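Local coordinates for appr-1-p processing domain protein (Thermus aquaticus Y51MC23, PDB 5M3E), which is a macro domain protein that holds adenosine-5-diphosphoribose in a cleft formed largely by loops after several strands of its central sheet, at residues A[31-36]-A[89-94]. Sequence-based numbering, arbitrary orientation.
Sequences VNTVGV and TKKHWR. With APR (adenosine-5-diphosphoribose), chain B.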
# COMPACT_ATOMS: atom_id res chain seq x y z
N VAL A 31 1.14 -4.90 -4.27
CA VAL A 31 2.03 -5.59 -5.18
C VAL A 31 2.23 -7.05 -4.83
O VAL A 31 1.94 -7.48 -3.72
CB VAL A 31 3.41 -4.89 -5.30
CG1 VAL A 31 3.24 -3.46 -5.78
CG2 VAL A 31 4.21 -4.92 -3.99
N ASN A 32 2.75 -7.78 -5.81
CA ASN A 32 3.29 -9.11 -5.61
C ASN A 32 4.83 -9.06 -5.56
O ASN A 32 5.44 -8.01 -5.75
CB ASN A 32 2.79 -10.08 -6.69
CG ASN A 32 3.24 -9.70 -8.08
OD1 ASN A 32 4.43 -9.77 -8.39
ND2 ASN A 32 2.28 -9.23 -8.92
N THR A 33 5.44 -10.20 -5.26
CA THR A 33 6.91 -10.27 -5.09
C THR A 33 7.66 -10.75 -6.34
O THR A 33 8.88 -10.85 -6.31
CB THR A 33 7.32 -11.16 -3.90
OG1 THR A 33 6.71 -12.44 -4.06
CG2 THR A 33 6.89 -10.53 -2.54
N VAL A 34 6.94 -10.97 -7.44
CA VAL A 34 7.56 -11.49 -8.68
C VAL A 34 7.86 -10.44 -9.79
O VAL A 34 8.36 -10.81 -10.85
CB VAL A 34 6.82 -12.77 -9.19
CG1 VAL A 34 7.01 -13.93 -8.17
CG2 VAL A 34 5.35 -12.54 -9.42
N GLY A 35 7.62 -9.15 -9.54
CA GLY A 35 8.08 -8.09 -10.45
C GLY A 35 7.20 -7.71 -11.64
O GLY A 35 7.66 -7.10 -12.60
N VAL A 36 5.92 -8.05 -11.56
CA VAL A 36 4.94 -7.59 -12.53
C VAL A 36 3.80 -6.89 -11.77
O VAL A 36 3.44 -7.26 -10.64
CB VAL A 36 4.39 -8.73 -13.43
CG1 VAL A 36 5.52 -9.43 -14.18
CG2 VAL A 36 3.59 -9.76 -12.66
N THR A 89 0.91 -7.71 -0.91
CA THR A 89 -0.26 -8.52 -0.59
C THR A 89 -0.27 -9.90 -1.27
O THR A 89 -1.18 -10.69 -1.03
CB THR A 89 -1.54 -7.79 -0.97
OG1 THR A 89 -1.66 -7.78 -2.37
CG2 THR A 89 -1.51 -6.36 -0.44
N LYS A 90 0.73 -10.18 -2.11
CA LYS A 90 0.91 -11.51 -2.68
C LYS A 90 2.38 -11.87 -2.75
O LYS A 90 3.23 -11.00 -2.79
CB LYS A 90 0.32 -11.59 -4.09
CG LYS A 90 -1.18 -11.75 -4.11
CD LYS A 90 -1.67 -12.02 -5.51
CE LYS A 90 -3.18 -12.27 -5.51
NZ LYS A 90 -3.58 -12.96 -6.77
N LYS A 91 2.67 -13.17 -2.77
CA LYS A 91 3.96 -13.63 -3.27
C LYS A 91 3.89 -13.81 -4.81
O LYS A 91 4.04 -12.84 -5.52
CB LYS A 91 4.40 -14.89 -2.54
CG LYS A 91 4.63 -14.65 -1.06
CD LYS A 91 5.34 -15.86 -0.49
CE LYS A 91 5.36 -15.87 1.02
NZ LYS A 91 6.01 -17.13 1.46
N HIS A 92 3.62 -15.00 -5.32
CA HIS A 92 3.33 -15.17 -6.75
C HIS A 92 1.90 -14.66 -7.05
O HIS A 92 0.98 -14.87 -6.25
CB HIS A 92 3.47 -16.65 -7.13
CG HIS A 92 3.85 -16.87 -8.56
ND1 HIS A 92 2.93 -16.90 -9.58
CD2 HIS A 92 5.06 -17.07 -9.14
CE1 HIS A 92 3.55 -17.11 -10.73
NE2 HIS A 92 4.85 -17.22 -10.48
N TRP A 93 1.74 -14.00 -8.18
CA TRP A 93 0.43 -13.52 -8.67
C TRP A 93 -0.63 -14.62 -8.89
O TRP A 93 -1.83 -14.34 -8.92
CB TRP A 93 0.62 -12.70 -9.97
CG TRP A 93 1.32 -13.46 -11.08
CD1 TRP A 93 2.63 -13.36 -11.43
CD2 TRP A 93 0.75 -14.45 -11.96
NE1 TRP A 93 2.92 -14.21 -12.47
CE2 TRP A 93 1.78 -14.89 -12.81
CE3 TRP A 93 -0.54 -15.00 -12.11
CZ2 TRP A 93 1.56 -15.87 -13.80
CZ3 TRP A 93 -0.74 -15.98 -13.07
CH2 TRP A 93 0.29 -16.40 -13.91
N ARG A 94 -0.18 -15.86 -9.05
CA ARG A 94 -1.02 -17.03 -9.31
C ARG A 94 -1.78 -17.46 -8.06
O ARG A 94 -2.84 -18.10 -8.14
CB ARG A 94 -0.13 -18.20 -9.77
CG ARG A 94 -0.84 -19.43 -10.34
CD ARG A 94 0.13 -20.61 -10.47
NE ARG A 94 1.40 -20.24 -11.11
CZ ARG A 94 1.58 -20.06 -12.42
NH1 ARG A 94 0.57 -20.20 -13.28
NH2 ARG A 94 2.78 -19.73 -12.88
N1 APR B . -9.00 3.38 -6.10
C2 APR B . -9.48 2.72 -5.02
N3 APR B . -9.72 1.39 -5.02
C4 APR B . -9.49 0.65 -6.13
C5 APR B . -8.97 1.29 -7.36
C6 APR B . -8.73 2.75 -7.27
N6 APR B . -8.25 3.45 -8.32
N7 APR B . -8.84 0.32 -8.29
C8 APR B . -9.24 -0.85 -7.71
N9 APR B . -9.64 -0.63 -6.42
C1' APR B . -10.12 -1.61 -5.42
C2' APR B . -10.94 -2.76 -5.97
O2' APR B . -12.07 -2.94 -5.12
C3' APR B . -10.05 -3.97 -5.85
O3' APR B . -10.81 -5.17 -5.61
O4' APR B . -8.95 -2.17 -4.81
C4' APR B . -9.13 -3.58 -4.69
C5' APR B . -7.77 -4.27 -4.64
O5' APR B . -7.13 -4.27 -5.92
PA APR B . -6.19 -5.50 -6.34
O1A APR B . -5.26 -4.96 -7.39
O2A APR B . -7.05 -6.70 -6.62
O3A APR B . -5.29 -5.74 -5.00
PB APR B . -5.03 -7.15 -4.24
O1B APR B . -6.34 -7.85 -4.01
O2B APR B . -4.12 -6.90 -3.03
O5D APR B . -4.19 -8.05 -5.26
C5D APR B . -2.77 -7.96 -5.46
O4D APR B . -3.19 -7.68 -7.83
O1D APR B . -2.84 -5.39 -7.93
C1D APR B . -2.37 -6.66 -8.39
O2D APR B . -0.01 -6.77 -8.98
C2D APR B . -0.94 -6.88 -7.90
O3D APR B . -0.47 -9.28 -8.07
C3D APR B . -0.95 -8.24 -7.22
C4D APR B . -2.43 -8.44 -6.87
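Asn32 meets the 89-94 loop through its CB and adenosine-5-diphosphoribose through its amide, at the end of the central sheet of a macro domain. The two loops continue the neighbouring parallel strands 26-31 and 83-88, and both loops reach the ligand. Traced outward, Asn32 CB lies 3.2 Å from Lys91 O and also packs against the CB of Lys90. Its chi1 (63°) sets CG between the backbone N and the carbonyl carbon, and the amide is turned so that OD1 faces its own loop and accepts the N-H of Val34 on a lone pair in the carbonyl plane, an Asx turn. ND2 divides its hydrogens: one makes an almost straight bond (175°) to O3D of the ligand, 2.9 Å away, while the other reaches Val36 O at a more bent angle. Both amide ends are thereby used, which fixes the flip and holds ND2 toward the terminal ribose, the one away from adenine.

Backbone bonds join the loops. Val31 O accepts Thr89 N at 3.0 Å, and more weakly Lys90 N; Thr33 N donates to Lys91 O at 162°, an oxygen that also takes a weak bond from Thr33 OG1. Thr89 carries the grip on the ligand to a phosphate, its OG1 donating to O2B over 2.7 Å. The extended Lys90 chain passes the same ribose with CD 3.9 Å from C4D of the ligand, and its NZ binds Trp93 O and, beyond these loops, Asn130 O, whose backbone N bonds the ligand as well. At the outer end, Val34 CG1 meets His92 CD2, and Val36 CG2 approaches the indole obliquely. Val34 CG2 comes in at the indole edge, close to the ring plane, where it touches Trp93 CD1 at 3.5 Å.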